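Local coordinates for protein beta-lactamase/D-alanine Carboxypeptidase (Yersinia pestis, PDB 3RJU) that probably hydrolyses beta-lactams or cleaves terminal D-alanine from peptidoglycan peptides, as a serine hydrolase of the beta-lactamase and penicillin-binding protein family, at residues P297-K302 with I310-M315. Sequence-based numbering, arbitrary orientation.
Sequences PGIMQK and ITYMAM
Gln301 and Tyr312 meet diagonally across a beta hairpin in the antiparallel sheet of the beta-lactamase fold, where strand 299-306 turns back into strand 309-316. Gln301 CB lies 3.1 Å from Met313 O and 3.6 Å from Tyr312 OH, with Tyr312 CE1 also close. CG stays beside the same phenol oxygen. The chain then bends (chi2 84°), so that CD and OE1 pass the ring obliquely, OE1 3.8 Å from Tyr312 CE1, the amide plane turned 54° from the ring. Tyr312 OH is hydrogen-bonded to Asn343 OD1 of helix 336-349. On this same face Ile299 CG2 packs 3.8 Å from Ala314 CB.

In the backbone, Met300 pairs with Met315 and Lys302 with Met313, each through two hydrogen bonds. Those residues point to the other face, where Met313, a selenomethionine, lies against helix 233-241. Lys302 reaches Tyr159 with its NZ and lies near a bound citrate, consistent with the lysine of a K(T/S)G-type motif lining the active site. Its backbone carbonyl serves the hairpin instead: Lys302 O accepts Met313 N at 3.0 Å and also lies 3.4 Å from Tyr312 CD1.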
ATOM      1  N   PRO A 297     -16.151 -10.050   8.551  1.00 13.64           N
ATOM      2  CA  PRO A 297     -16.678 -10.073   7.184  1.00 13.09           C
ATOM      3  C   PRO A 297     -15.560 -10.295   6.163  1.00 12.98           C
ATOM      4  O   PRO A 297     -14.392 -10.349   6.549  1.00 13.12           O
ATOM      5  CB  PRO A 297     -17.262  -8.673   7.026  1.00 13.31           C
ATOM      6  CG  PRO A 297     -16.378  -7.805   7.878  1.00 13.38           C
ATOM      7  CD  PRO A 297     -16.014  -8.675   9.073  1.00 11.92           C
ATOM      8  N   GLY A 298     -15.918 -10.451   4.890  1.00 13.83           N
ATOM      9  CA  GLY A 298     -14.927 -10.500   3.828  1.00 12.90           C
ATOM     10  C   GLY A 298     -14.343  -9.114   3.682  1.00 11.80           C
ATOM     11  O   GLY A 298     -15.077  -8.132   3.563  1.00 13.14           O
ATOM     12  N   ILE A 299     -13.018  -9.039   3.707  1.00 10.19           N
ATOM     13  CA  ILE A 299     -12.317  -7.775   3.791  1.00  9.99           C
ATOM     14  C   ILE A 299     -11.248  -7.682   2.712  1.00 10.22           C
ATOM     15  O   ILE A 299     -10.481  -8.626   2.505  1.00 10.15           O
ATOM     16  CB  ILE A 299     -11.645  -7.647   5.190  1.00  9.99           C
ATOM     17  CG1 ILE A 299     -12.719  -7.422   6.273  1.00 10.83           C
ATOM     18  CG2 ILE A 299     -10.581  -6.528   5.200  1.00  9.77           C
ATOM     19  CD1 ILE A 299     -12.195  -7.569   7.704  1.00 12.68           C
HETATM   20  N   MSE A 300     -11.226  -6.547   2.015  1.00  9.05           N
HETATM   21  CA  MSE A 300     -10.146  -6.177   1.108  1.00  9.34           C
HETATM   22  C   MSE A 300      -9.195  -5.299   1.902  1.00  8.64           C
HETATM   23  O   MSE A 300      -9.625  -4.295   2.492  1.00  9.51           O
HETATM   24  CB  MSE A 300     -10.691  -5.364  -0.080  1.00 11.76           C
HETATM   25  CG  MSE A 300     -11.535  -6.158  -1.025  1.00 15.60           C
HETATM   26 SE   MSE A 300     -10.463  -7.442  -2.020  0.72 20.17          SE
HETATM   27  CE  MSE A 300      -9.636  -6.238  -3.248  1.00 20.58           C
ATOM     28  N   GLN A 301      -7.911  -5.642   1.895  1.00  8.07           N
ATOM     29  CA  GLN A 301      -6.976  -4.939   2.763  1.00  7.65           C
ATOM     30  C   GLN A 301      -5.555  -4.842   2.220  1.00  8.40           C
ATOM     31  O   GLN A 301      -5.186  -5.513   1.241  1.00  8.88           O
ATOM     32  CB  GLN A 301      -6.998  -5.543   4.190  1.00  8.26           C
ATOM     33  CG  GLN A 301      -6.746  -7.056   4.283  1.00  7.88           C
ATOM     34  CD  GLN A 301      -5.251  -7.460   4.295  1.00  9.12           C
ATOM     35  OE1 GLN A 301      -4.353  -6.657   4.013  1.00  9.54           O
ATOM     36  NE2 GLN A 301      -4.993  -8.705   4.643  1.00 10.07           N
ATOM     37  N   LYS A 302      -4.771  -3.966   2.844  1.00  7.77           N
ATOM     38  CA  LYS A 302      -3.335  -3.896   2.590  1.00  8.03           C
ATOM     39  C   LYS A 302      -2.651  -3.433   3.867  1.00  8.17           C
ATOM     40  O   LYS A 302      -3.148  -2.534   4.550  1.00  8.47           O
ATOM     41  CB  LYS A 302      -3.000  -2.915   1.462  1.00  7.19           C
ATOM     42  CG  LYS A 302      -1.486  -2.853   1.149  1.00  8.13           C
ATOM     43  CD  LYS A 302      -0.992  -4.169   0.513  1.00  8.66           C
ATOM     44  CE  LYS A 302       0.542  -4.246   0.407  1.00  8.79           C
ATOM     45  NZ  LYS A 302       1.177  -4.723   1.676  1.00  9.44           N
ATOM     46  N   ILE A 310       3.482   2.183  10.950  1.00  7.75           N
ATOM     47  CA  ILE A 310       2.698   1.044  10.477  1.00  7.20           C
ATOM     48  C   ILE A 310       1.343   1.543   9.981  1.00  7.05           C
ATOM     49  O   ILE A 310       0.752   2.469  10.556  1.00  8.96           O
ATOM     50  CB  ILE A 310       2.523  -0.071  11.529  1.00  7.73           C
ATOM     51  CG1 ILE A 310       1.964   0.474  12.856  1.00  7.22           C
ATOM     52  CG2 ILE A 310       3.852  -0.826  11.721  1.00 10.20           C
ATOM     53  CD1 ILE A 310       1.594  -0.649  13.815  1.00  8.50           C
ATOM     54  N   THR A 311       0.858   0.946   8.895  1.00  7.82           N
ATOM     55  CA  THR A 311      -0.383   1.378   8.286  1.00  8.67           C
ATOM     56  C   THR A 311      -1.226   0.177   7.920  1.00  8.29           C
ATOM     57  O   THR A 311      -0.721  -0.927   7.706  1.00  8.63           O
ATOM     58  CB  THR A 311      -0.138   2.197   6.988  1.00  8.72           C
ATOM     59  OG1 THR A 311       0.792   1.501   6.158  1.00  9.63           O
ATOM     60  CG2 THR A 311       0.438   3.573   7.300  1.00  9.81           C
ATOM     61  N   TYR A 312      -2.528   0.395   7.860  1.00  7.65           N
ATOM     62  CA  TYR A 312      -3.432  -0.666   7.459  1.00  7.73           C
ATOM     63  C   TYR A 312      -4.672  -0.038   6.866  1.00  8.09           C
ATOM     64  O   TYR A 312      -5.198   0.964   7.386  1.00  8.72           O
ATOM     65  CB  TYR A 312      -3.784  -1.527   8.670  1.00  7.88           C
ATOM     66  CG  TYR A 312      -4.665  -2.734   8.408  1.00  8.03           C
ATOM     67  CD1 TYR A 312      -4.285  -3.723   7.482  1.00  8.25           C
ATOM     68  CD2 TYR A 312      -5.872  -2.903   9.100  1.00  8.20           C
ATOM     69  CE1 TYR A 312      -5.083  -4.840   7.264  1.00  8.54           C
ATOM     70  CE2 TYR A 312      -6.674  -4.023   8.886  1.00  8.50           C
ATOM     71  CZ  TYR A 312      -6.279  -4.982   7.961  1.00  8.58           C
ATOM     72  OH  TYR A 312      -7.067  -6.098   7.727  1.00  8.59           O
HETATM   73  N   MSE A 313      -5.150  -0.623   5.776  1.00  8.65           N
HETATM   74  CA  MSE A 313      -6.415  -0.209   5.200  1.00  8.01           C
HETATM   75  C   MSE A 313      -7.269  -1.456   5.039  1.00  8.95           C
HETATM   76  O   MSE A 313      -6.788  -2.468   4.519  1.00  9.75           O
HETATM   77  CB  MSE A 313      -6.214   0.452   3.830  1.00  8.49           C
HETATM   78  CG  MSE A 313      -7.523   0.940   3.221  1.00 10.06           C
HETATM   79 SE   MSE A 313      -7.282   1.926   1.574  0.76 13.81          SE
HETATM   80  CE  MSE A 313      -6.204   3.392   2.257  1.00 11.85           C
ATOM     81  N   ALA A 314      -8.511  -1.400   5.515  1.00  8.55           N
ATOM     82  CA  ALA A 314      -9.409  -2.545   5.426  1.00  9.10           C
ATOM     83  C   ALA A 314     -10.743  -2.028   4.942  1.00  8.93           C
ATOM     84  O   ALA A 314     -11.251  -1.029   5.460  1.00  8.97           O
ATOM     85  CB  ALA A 314      -9.568  -3.213   6.802  1.00  9.76           C
HETATM   86  N   MSE A 315     -11.351  -2.696   3.975  0.53  8.84           N
HETATM   87  CA  MSE A 315     -12.642  -2.208   3.549  0.53 10.21           C
HETATM   88  C   MSE A 315     -13.554  -3.310   3.079  0.53  8.19           C
HETATM   89  O   MSE A 315     -13.109  -4.406   2.712  0.53  9.60           O
HETATM   90  CB  MSE A 315     -12.497  -1.152   2.460  0.53 12.25           C
HETATM   91  CG  MSE A 315     -11.912  -1.677   1.172  0.53 12.72           C
HETATM   92 SE   MSE A 315     -12.106  -0.412  -0.301  0.53 15.52          SE
HETATM   93  CE  MSE A 315     -10.868   0.981   0.286  0.53 16.64           C
TER